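Local coordinates for protein aminotransferase (Helicobacter pylori, PDB 2FNU) that catalyses the pyridoxal phosphate-dependent transamination of a UDP-linked 4-keto sugar in the biosynthesis of pseudaminic acid, the sialic-acid-like sugar that modifies flagellin, at residues Ser153-Ala158 with Leu173-Ser178; His157-Glu162 with Lys183-Ala188; Lys293-Lys298 with Phe340-Ile345. One frame throughout, in Å; residues are numbered along the deposited sequence.

In the fold
Following the chain from its N terminus, contact 1 opens at the end of strand 150-154 and closes at strand 174-178, bringing together two parallel neighbours of the seven-stranded sheet. Contact 2 opens before contact 1 closes: its first segment overlaps that of contact 1 at His157 and Ala158, and it closes at 183-188, so the two loops interleave. They touch each other and the same cofactor, their centres about 9 Å apart, and tie strand ends to the loops that lead on from them. Contact 3 follows in series, closing the loop from 293-298 to 340-345 at an outer strand of the three-stranded antiparallel sheet; its centre lies about 28 Å from that of contact 1.

Contact 1. Residues Ser153-Ala158 with Leu173-Ser178; sequences SDSSHA and LASVFS. With PMP (4'-deoxy-4'-aminopyridoxal-5'-phosphate), chain E.
Ser153 and Ser175 form one parallel bridge, Asp154 and Val176 the next, so strands 150-154 and 174-178 run side by side in register. Ser153 N donates to Ala174 O (3.1 Å). Ser153 O in turn takes Val176 N at 2.9 Å. Beyond Asp154 the first strand leaves the sheet in a type I turn, Ser155 to Ala158, and the pairing weakens: Ser155 N to Val176 O is weak and bent, Ser178 N to Ser156 O weak and long. The Phe177 ring lies beside this turn, its CD2 3.2 Å from Ser155 O.

These strands belong to the mostly parallel seven-stranded sheet of the fold type I aminotransferases, in which an aspartate meets the pyridine nitrogen. Here Asp154 OD1 stands 2.7 Å from PMP N1, and it also bonds Thr87 OG1. The other oxygen, OD2, is gripped twice: Ser156 N approaches nearly along the C-O axis, closing an Asx turn, while Ser156 OG reaches the syn lone pair at 2.7 Å. These bonds fix the rotation of the carboxylate. Ser156 CB packs 3.6 Å from PMP C2. PMP O3 lies at the edge of the His157 ring, in its plane, 2.9 Å from NE2 in a hydrogen bond. Ser178 OG, anti to its own N (chi1 175°), is turned to the phosphate and donates to O2P of PMP at 2.8 Å, while also bonding His180 N.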
loop_
_atom_site.group_PDB
_atom_site.type_symbol
_atom_site.label_atom_id
_atom_site.label_comp_id
_atom_site.label_asym_id
_atom_site.label_seq_id
_atom_site.Cartn_x
_atom_site.Cartn_y
_atom_site.Cartn_z
ATOM N N SER B 153 -2.503 -15.748 -12.600
ATOM C CA SER B 153 -3.313 -16.458 -11.608
ATOM C C SER B 153 -3.526 -15.611 -10.353
ATOM O O SER B 153 -2.551 -15.295 -9.668
ATOM C CB SER B 153 -2.619 -17.764 -11.215
ATOM O OG SER B 153 -3.396 -18.535 -10.284
ATOM N N ASP B 154 -4.776 -15.236 -10.071
ATOM C CA ASP B 154 -5.109 -14.642 -8.776
ATOM C C ASP B 154 -5.348 -15.781 -7.783
ATOM O O ASP B 154 -6.466 -16.308 -7.648
ATOM C CB ASP B 154 -6.321 -13.699 -8.877
ATOM C CG ASP B 154 -6.619 -13.026 -7.553
ATOM O OD1 ASP B 154 -7.461 -12.112 -7.525
ATOM O OD2 ASP B 154 -5.977 -13.416 -6.537
ATOM N N SER B 155 -4.260 -16.178 -7.131
ATOM C CA SER B 155 -4.249 -17.275 -6.172
ATOM C C SER B 155 -4.372 -16.713 -4.756
ATOM O O SER B 155 -3.889 -17.314 -3.799
ATOM C CB SER B 155 -2.969 -18.107 -6.344
ATOM O OG SER B 155 -2.976 -18.730 -7.635
ATOM N N SER B 156 -5.075 -15.588 -4.610
ATOM C CA SER B 156 -5.134 -14.909 -3.312
ATOM C C SER B 156 -5.624 -15.811 -2.190
ATOM O O SER B 156 -5.186 -15.642 -1.039
ATOM C CB SER B 156 -6.023 -13.665 -3.389
ATOM O OG SER B 156 -5.361 -12.612 -4.072
ATOM N N HIS B 157 -6.547 -16.740 -2.504
ATOM C CA HIS B 157 -7.107 -17.662 -1.507
ATOM C C HIS B 157 -6.256 -18.893 -1.254
ATOM O O HIS B 157 -6.580 -19.684 -0.353
ATOM C CB HIS B 157 -8.468 -18.213 -1.978
ATOM C CG HIS B 157 -9.535 -17.177 -2.129
ATOM N ND1 HIS B 157 -10.851 -17.510 -2.360
ATOM C CD2 HIS B 157 -9.485 -15.822 -2.103
ATOM C CE1 HIS B 157 -11.572 -16.404 -2.462
ATOM N NE2 HIS B 157 -10.769 -15.365 -2.310
ATOM N N ALA B 158 -5.216 -19.089 -2.065
ATOM C CA ALA B 158 -4.731 -20.452 -2.294
ATOM C C ALA B 158 -3.317 -20.790 -1.838
ATOM O O ALA B 158 -2.761 -21.791 -2.303
ATOM C CB ALA B 158 -4.885 -20.831 -3.781
ATOM N N LEU B 173 2.313 -17.571 -15.618
ATOM C CA LEU B 173 3.407 -16.623 -15.805
ATOM C C LEU B 173 3.767 -16.006 -14.454
ATOM O O LEU B 173 4.952 -15.880 -14.101
ATOM C CB LEU B 173 3.011 -15.537 -16.806
ATOM C CG LEU B 173 4.039 -14.417 -16.939
ATOM C CD1 LEU B 173 5.422 -14.964 -17.387
ATOM C CD2 LEU B 173 3.550 -13.348 -17.896
ATOM N N ALA B 174 2.737 -15.631 -13.701
ATOM C CA ALA B 174 2.930 -15.186 -12.329
ATOM C C ALA B 174 1.636 -15.418 -11.574
ATOM O O ALA B 174 0.561 -15.469 -12.191
ATOM C CB ALA B 174 3.311 -13.710 -12.298
ATOM N N SER B 175 1.754 -15.532 -10.253
ATOM C CA SER B 175 0.605 -15.773 -9.388
ATOM C C SER B 175 0.623 -14.812 -8.206
ATOM O O SER B 175 1.688 -14.444 -7.717
ATOM C CB SER B 175 0.632 -17.209 -8.868
ATOM O OG SER B 175 0.651 -18.143 -9.954
ATOM N N VAL B 176 -0.562 -14.426 -7.761
ATOM C CA VAL B 176 -0.693 -13.482 -6.647
ATOM C C VAL B 176 -1.256 -14.212 -5.437
ATOM O O VAL B 176 -2.165 -15.021 -5.579
ATOM C CB VAL B 176 -1.613 -12.313 -7.037
ATOM C CG1 VAL B 176 -2.035 -11.473 -5.813
ATOM C CG2 VAL B 176 -0.920 -11.469 -8.121
ATOM N N PHE B 177 -0.714 -13.914 -4.249
ATOM C CA PHE B 177 -1.294 -14.371 -2.983
ATOM C C PHE B 177 -1.646 -13.175 -2.107
ATOM O O PHE B 177 -1.028 -12.122 -2.215
ATOM C CB PHE B 177 -0.295 -15.259 -2.233
ATOM C CG PHE B 177 0.036 -16.539 -2.964
ATOM C CD1 PHE B 177 1.196 -16.636 -3.723
ATOM C CD2 PHE B 177 -0.821 -17.619 -2.924
ATOM C CE1 PHE B 177 1.500 -17.817 -4.410
ATOM C CE2 PHE B 177 -0.531 -18.808 -3.617
ATOM C CZ PHE B 177 0.628 -18.908 -4.358
ATOM N N SER B 178 -2.623 -13.351 -1.224
ATOM C CA SER B 178 -2.948 -12.309 -0.256
ATOM C C SER B 178 -2.638 -12.796 1.148
ATOM O O SER B 178 -2.868 -13.959 1.475
ATOM C CB SER B 178 -4.447 -11.962 -0.327
ATOM O OG SER B 178 -4.817 -11.025 0.692
HETATM N N1 PMP E . -8.310 -11.312 -5.099
HETATM C C2 PMP E . -9.134 -12.121 -4.361
HETATM C C2A PMP E . -9.636 -13.403 -4.983
HETATM C C3 PMP E . -9.474 -11.743 -3.055
HETATM O O3 PMP E . -10.267 -12.548 -2.288
HETATM C C4 PMP E . -8.995 -10.528 -2.510
HETATM C C4A PMP E . -9.416 -10.052 -1.136
HETATM N N4A PMP E . -10.767 -10.446 -0.803
HETATM C C5 PMP E . -8.106 -9.757 -3.266
HETATM C C6 PMP E . -7.736 -10.204 -4.533
HETATM C C5A PMP E . -7.515 -8.463 -2.733
HETATM O O4P PMP E . -6.515 -8.823 -1.797
HETATM P P PMP E . -6.052 -7.760 -0.673
HETATM O O1P PMP E . -7.166 -7.723 0.347
HETATM O O2P PMP E . -4.815 -8.357 -0.072
HETATM O O3P PMP E . -5.781 -6.432 -1.325
#

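Contact 2. Residues His157-Glu162 with Lys183-Ala188; sequences HALGSE and KPITTA. With PMP (4'-deoxy-4'-aminopyridoxal-5'-phosphate), chain E.
His157 and Lys183 meet at the cofactor's phenolic oxygen, and the polar part of the contact is concentrated there. Lys183 NZ donates to PMP O3 at 3.2 Å, which gives that oxygen a further partner besides the imidazole. The amine also lies 3.3 Å from His157 CD2, approaching the ring obliquely. Bends at chi2 (-72°) and chi4 steer the lysine chain so that NZ arrives beside the imidazole and O3. Lys183 is the residue that carries pyridoxal phosphate as an aldimine; no bond joins them here, as expected in an external aldimine, where the cofactor's nitrogen is linked to the sugar and the lysine amine is released.

Pro184 CG rests 3.4 Å from His157 O, an oxygen that also takes a hydrogen bond from Ser282 OG. Further on, Pro184 CB lies 4.0 Å from Leu159 O.

The apolar part is a single pair of crossing side chains. Leu159, carried by the type II turn that starts at Ala158, brings one branch to bear: its CD2 touches Ile185 CD1 at 3.6 Å and Ile185 CG1 at 3.7 Å, so a single methyl meets the outer two carbons of the isoleucine chain.

Among its neighbours, helix 233-244 packs Leu243 against both Leu159 and Ile185, and Phe44 of helix 32-45 touches Leu159. Leu28 of the second subunit packs on Thr186, while strand 174-178 contributes Phe177 beside Leu159 and Ser178 beside Lys183.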
loop_
_atom_site.group_PDB
_atom_site.type_symbol
_atom_site.label_atom_id
_atom_site.label_comp_id
_atom_site.label_asym_id
_atom_site.label_seq_id
_atom_site.Cartn_x
_atom_site.Cartn_y
_atom_site.Cartn_z
ATOM N N HIS B 157 -6.547 -16.740 -2.504
ATOM C CA HIS B 157 -7.107 -17.662 -1.507
ATOM C C HIS B 157 -6.256 -18.893 -1.254
ATOM O O HIS B 157 -6.580 -19.684 -0.353
ATOM C CB HIS B 157 -8.468 -18.213 -1.978
ATOM C CG HIS B 157 -9.535 -17.177 -2.129
ATOM N ND1 HIS B 157 -10.851 -17.510 -2.360
ATOM C CD2 HIS B 157 -9.485 -15.822 -2.103
ATOM C CE1 HIS B 157 -11.572 -16.404 -2.462
ATOM N NE2 HIS B 157 -10.769 -15.365 -2.310
ATOM N N ALA B 158 -5.216 -19.089 -2.065
ATOM C CA ALA B 158 -4.731 -20.452 -2.294
ATOM C C ALA B 158 -3.317 -20.790 -1.838
ATOM O O ALA B 158 -2.761 -21.791 -2.303
ATOM C CB ALA B 158 -4.885 -20.831 -3.781
ATOM N N LEU B 159 -2.743 -20.001 -0.927
ATOM C CA LEU B 159 -1.419 -20.387 -0.426
ATOM C C LEU B 159 -1.490 -21.758 0.265
ATOM O O LEU B 159 -2.239 -21.958 1.239
ATOM C CB LEU B 159 -0.849 -19.333 0.512
ATOM C CG LEU B 159 0.602 -19.631 0.930
ATOM C CD1 LEU B 159 1.586 -19.296 -0.167
ATOM C CD2 LEU B 159 0.907 -18.858 2.194
ATOM N N GLY B 160 -0.703 -22.695 -0.257
ATOM C CA GLY B 160 -0.697 -24.055 0.271
ATOM C C GLY B 160 -1.549 -25.028 -0.531
ATOM O O GLY B 160 -1.422 -26.248 -0.382
ATOM N N SER B 161 -2.439 -24.504 -1.373
ATOM C CA SER B 161 -3.229 -25.365 -2.257
ATOM C C SER B 161 -2.349 -26.049 -3.288
ATOM O O SER B 161 -1.277 -25.539 -3.629
ATOM C CB SER B 161 -4.314 -24.555 -2.977
ATOM O OG SER B 161 -5.197 -23.976 -2.028
ATOM N N GLU B 162 -2.835 -27.199 -3.780
ATOM C CA GLU B 162 -2.094 -28.027 -4.747
ATOM C C GLU B 162 -2.903 -28.354 -6.001
ATOM O O GLU B 162 -4.143 -28.332 -6.007
ATOM C CB GLU B 162 -1.647 -29.333 -4.084
ATOM C CG GLU B 162 -0.645 -29.078 -2.962
ATOM C CD GLU B 162 -0.173 -30.346 -2.248
ATOM O OE1 GLU B 162 -0.516 -31.483 -2.667
ATOM O OE2 GLU B 162 0.539 -30.194 -1.232
ATOM N N LYS B 183 -6.821 -14.315 5.643
ATOM C CA LYS B 183 -6.334 -15.257 4.630
ATOM C C LYS B 183 -5.557 -16.438 5.231
ATOM O O LYS B 183 -5.340 -16.484 6.450
ATOM C CB LYS B 183 -5.508 -14.516 3.586
ATOM C CG LYS B 183 -6.350 -13.598 2.681
ATOM C CD LYS B 183 -7.199 -14.374 1.694
ATOM C CE LYS B 183 -7.876 -13.420 0.700
ATOM N NZ LYS B 183 -9.273 -13.800 0.438
ATOM N N PRO B 184 -5.196 -17.427 4.401
ATOM C CA PRO B 184 -4.545 -18.627 4.952
ATOM C C PRO B 184 -3.386 -18.368 5.914
ATOM O O PRO B 184 -3.255 -19.070 6.921
ATOM C CB PRO B 184 -4.117 -19.387 3.694
ATOM C CG PRO B 184 -5.267 -19.093 2.738
ATOM C CD PRO B 184 -5.486 -17.595 2.957
ATOM N N ILE B 185 -2.544 -17.389 5.594
ATOM C CA ILE B 185 -1.624 -16.818 6.594
ATOM C C ILE B 185 -1.773 -15.320 6.465
ATOM O O ILE B 185 -2.261 -14.831 5.437
ATOM C CB ILE B 185 -0.134 -17.206 6.410
ATOM C CG1 ILE B 185 0.421 -16.661 5.087
ATOM C CG2 ILE B 185 0.066 -18.722 6.604
ATOM C CD1 ILE B 185 1.969 -16.765 4.965
ATOM N N THR B 186 -1.316 -14.582 7.473
ATOM C CA THR B 186 -1.521 -13.136 7.457
ATOM C C THR B 186 -0.300 -12.305 7.824
ATOM O O THR B 186 0.567 -12.745 8.583
ATOM C CB THR B 186 -2.689 -12.722 8.378
ATOM O OG1 THR B 186 -3.007 -11.347 8.139
ATOM C CG2 THR B 186 -2.315 -12.886 9.869
ATOM N N THR B 187 -0.266 -11.102 7.264
ATOM C CA THR B 187 0.650 -10.037 7.670
ATOM C C THR B 187 -0.178 -8.779 8.022
ATOM O O THR B 187 0.340 -7.655 7.933
ATOM C CB THR B 187 1.660 -9.724 6.535
ATOM O OG1 THR B 187 0.962 -9.282 5.355
ATOM C CG2 THR B 187 2.455 -10.973 6.190
ATOM N N ALA B 188 -1.449 -8.996 8.412
ATOM C CA ALA B 188 -2.487 -7.968 8.656
ATOM C C ALA B 188 -3.059 -7.404 7.356
ATOM O O ALA B 188 -4.258 -7.512 7.103
ATOM C CB ALA B 188 -1.992 -6.842 9.594
HETATM N N1 PMP E . -8.310 -11.312 -5.099
HETATM C C2 PMP E . -9.134 -12.121 -4.361
HETATM C C2A PMP E . -9.636 -13.403 -4.983
HETATM C C3 PMP E . -9.474 -11.743 -3.055
HETATM O O3 PMP E . -10.267 -12.548 -2.288
HETATM C C4 PMP E . -8.995 -10.528 -2.510
HETATM C C4A PMP E . -9.416 -10.052 -1.136
HETATM N N4A PMP E . -10.767 -10.446 -0.803
HETATM C C5 PMP E . -8.106 -9.757 -3.266
HETATM C C6 PMP E . -7.736 -10.204 -4.533
HETATM C C5A PMP E . -7.515 -8.463 -2.733
HETATM O O4P PMP E . -6.515 -8.823 -1.797
HETATM P P PMP E . -6.052 -7.760 -0.673
HETATM O O1P PMP E . -7.166 -7.723 0.347
HETATM O O2P PMP E . -4.815 -8.357 -0.072
HETATM O O3P PMP E . -5.781 -6.432 -1.325
#

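Contact 3. Residues Lys293-Lys298 with Phe340-Ile345; sequences KFFTCK and FYHAEI
Lys298 reaches across to the backbone carbonyls where helix 335-343 ends, and its amine is the main polar link between the segments. The clearest bond runs from Lys298 NZ to Glu344 O at 2.7 Å, with a C=O...N angle of 135° and the donor tilted out of the carbonyl plane. A weak one goes to His342 O at 3.0 Å, and Tyr341 O stands 2.7 Å from the same NZ. CG of Lys298 lies anti to its backbone N (chi1 -172°), and the chain stays extended beyond it, which carries the ammonium to the helix end. The carbonyls gathered there would be expected to favour its positive charge. On the way, Lys298 CE passes 3.9 Å from Ile345 CG1.

The carboxylate of Glu344 is satisfied elsewhere: OE2 bonds Ser346 OG and OE1 bonds His315 N. In the fold, helix 335-343 runs directly into strand 344-347, an outer strand of the three-stranded antiparallel sheet, where Ile345 pairs with Ile288 of strand 286-290. The loop leaving that middle strand brings Phe295 and Lys298 round to the turn from helix to strand, with Cys297 as N-cap of helix 298-307.

Ring and apolar contacts lie alongside. His342 CB sits over a face of the Phe295 ring, 3.7 Å from its centroid, a CH-pi contact. The imidazole of His342 turns its edge toward the same ring in an offset edge-to-face pair, planes at 62°. Farther round the phenyl, Phe295 CE2 packs on Ala343 CB at 3.6 Å.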
loop_
_atom_site.group_PDB
_atom_site.type_symbol
_atom_site.label_atom_id
_atom_site.label_comp_id
_atom_site.label_asym_id
_atom_site.label_seq_id
_atom_site.Cartn_x
_atom_site.Cartn_y
_atom_site.Cartn_z
ATOM N N LYS B 293 -34.649 -23.956 -4.335
ATOM C CA LYS B 293 -35.897 -23.599 -3.645
ATOM C C LYS B 293 -35.698 -22.481 -2.607
ATOM O O LYS B 293 -36.648 -21.787 -2.262
ATOM C CB LYS B 293 -36.587 -24.835 -3.026
ATOM C CG LYS B 293 -35.970 -25.350 -1.717
ATOM C CD LYS B 293 -36.699 -26.586 -1.157
ATOM C CE LYS B 293 -36.285 -27.866 -1.888
ATOM N NZ LYS B 293 -36.885 -29.110 -1.321
ATOM N N PHE B 294 -34.460 -22.308 -2.130
ATOM C CA PHE B 294 -34.141 -21.296 -1.115
ATOM C C PHE B 294 -33.640 -19.955 -1.677
ATOM O O PHE B 294 -33.425 -19.001 -0.917
ATOM C CB PHE B 294 -33.101 -21.854 -0.130
ATOM C CG PHE B 294 -33.548 -23.094 0.589
ATOM C CD1 PHE B 294 -34.557 -23.034 1.554
ATOM C CD2 PHE B 294 -32.961 -24.326 0.309
ATOM C CE1 PHE B 294 -34.965 -24.187 2.237
ATOM C CE2 PHE B 294 -33.375 -25.487 0.985
ATOM C CZ PHE B 294 -34.383 -25.414 1.945
ATOM N N PHE B 295 -33.459 -19.867 -2.994
ATOM C CA PHE B 295 -32.903 -18.647 -3.593
ATOM C C PHE B 295 -33.702 -17.409 -3.200
ATOM O O PHE B 295 -33.127 -16.395 -2.831
ATOM C CB PHE B 295 -32.834 -18.739 -5.122
ATOM C CG PHE B 295 -31.733 -19.635 -5.659
ATOM C CD1 PHE B 295 -31.483 -19.656 -7.031
ATOM C CD2 PHE B 295 -30.956 -20.448 -4.824
ATOM C CE1 PHE B 295 -30.491 -20.474 -7.569
ATOM C CE2 PHE B 295 -29.962 -21.271 -5.354
ATOM C CZ PHE B 295 -29.740 -21.292 -6.724
ATOM N N THR B 296 -35.031 -17.503 -3.258
ATOM C CA THR B 296 -35.887 -16.336 -2.989
ATOM C C THR B 296 -35.899 -15.914 -1.527
ATOM O O THR B 296 -36.235 -14.767 -1.222
ATOM C CB THR B 296 -37.352 -16.556 -3.470
ATOM O OG1 THR B 296 -37.876 -17.754 -2.881
ATOM C CG2 THR B 296 -37.398 -16.661 -4.989
ATOM N N CYS B 297 -35.544 -16.819 -0.618
ATOM C CA CYS B 297 -35.482 -16.430 0.794
ATOM C C CYS B 297 -34.059 -16.365 1.361
ATOM O O CYS B 297 -33.863 -16.457 2.579
ATOM C CB CYS B 297 -36.394 -17.313 1.656
ATOM S SG CYS B 297 -36.034 -19.058 1.581
ATOM N N LYS B 298 -33.080 -16.172 0.478
ATOM C CA LYS B 298 -31.670 -16.116 0.900
ATOM C C LYS B 298 -31.346 -15.064 1.963
ATOM O O LYS B 298 -30.659 -15.359 2.938
ATOM C CB LYS B 298 -30.735 -15.936 -0.282
ATOM C CG LYS B 298 -29.278 -16.075 0.165
ATOM C CD LYS B 298 -28.380 -16.241 -0.987
ATOM C CE LYS B 298 -26.975 -16.678 -0.555
ATOM N NZ LYS B 298 -26.127 -16.591 -1.764
ATOM N N PHE B 340 -24.620 -19.530 -9.170
ATOM C CA PHE B 340 -23.642 -19.764 -8.111
ATOM C C PHE B 340 -23.779 -18.725 -6.989
ATOM O O PHE B 340 -23.815 -19.058 -5.802
ATOM C CB PHE B 340 -22.216 -19.740 -8.675
ATOM C CG PHE B 340 -21.177 -20.119 -7.659
ATOM C CD1 PHE B 340 -20.826 -21.447 -7.472
ATOM C CD2 PHE B 340 -20.562 -19.138 -6.874
ATOM C CE1 PHE B 340 -19.867 -21.787 -6.498
ATOM C CE2 PHE B 340 -19.608 -19.469 -5.914
ATOM C CZ PHE B 340 -19.266 -20.797 -5.729
ATOM N N TYR B 341 -23.835 -17.453 -7.372
ATOM C CA TYR B 341 -24.007 -16.380 -6.383
ATOM C C TYR B 341 -25.275 -16.568 -5.551
ATOM O O TYR B 341 -25.257 -16.407 -4.333
ATOM C CB TYR B 341 -24.050 -15.050 -7.121
ATOM C CG TYR B 341 -24.414 -13.829 -6.315
ATOM C CD1 TYR B 341 -23.720 -13.488 -5.156
ATOM C CD2 TYR B 341 -25.420 -12.969 -6.760
ATOM C CE1 TYR B 341 -24.048 -12.322 -4.431
ATOM C CE2 TYR B 341 -25.750 -11.801 -6.054
ATOM C CZ TYR B 341 -25.067 -11.494 -4.898
ATOM O OH TYR B 341 -25.376 -10.334 -4.223
ATOM N N HIS B 342 -26.378 -16.917 -6.203
ATOM C CA HIS B 342 -27.625 -17.090 -5.469
ATOM C C HIS B 342 -27.513 -18.249 -4.494
ATOM O O HIS B 342 -28.030 -18.179 -3.386
ATOM C CB HIS B 342 -28.799 -17.279 -6.427
ATOM C CG HIS B 342 -29.057 -16.076 -7.272
ATOM N ND1 HIS B 342 -29.650 -16.150 -8.513
ATOM C CD2 HIS B 342 -28.797 -14.765 -7.056
ATOM C CE1 HIS B 342 -29.745 -14.938 -9.027
ATOM N NE2 HIS B 342 -29.235 -14.080 -8.166
ATOM N N ALA B 343 -26.784 -19.286 -4.892
ATOM C CA ALA B 343 -26.704 -20.513 -4.088
ATOM C C ALA B 343 -25.696 -20.445 -2.937
ATOM O O ALA B 343 -25.855 -21.122 -1.913
ATOM C CB ALA B 343 -26.376 -21.708 -4.979
ATOM N N GLU B 344 -24.646 -19.638 -3.086
ATOM C CA GLU B 344 -23.482 -19.815 -2.207
ATOM C C GLU B 344 -23.559 -19.109 -0.852
ATOM O O GLU B 344 -23.980 -17.950 -0.749
ATOM C CB GLU B 344 -22.209 -19.354 -2.935
ATOM C CG GLU B 344 -20.892 -19.879 -2.318
ATOM C CD GLU B 344 -20.346 -19.035 -1.156
ATOM O OE1 GLU B 344 -20.726 -17.844 -1.008
ATOM O OE2 GLU B 344 -19.506 -19.594 -0.392
ATOM N N ILE B 345 -23.101 -19.825 0.174
ATOM C CA ILE B 345 -22.905 -19.270 1.520
ATOM C C ILE B 345 -21.579 -19.799 2.025
ATOM O O ILE B 345 -21.322 -21.001 1.923
ATOM C CB ILE B 345 -24.011 -19.698 2.506
ATOM C CG1 ILE B 345 -25.381 -19.234 1.994
ATOM C CG2 ILE B 345 -23.732 -19.112 3.882
ATOM C CD1 ILE B 345 -26.557 -19.705 2.881
#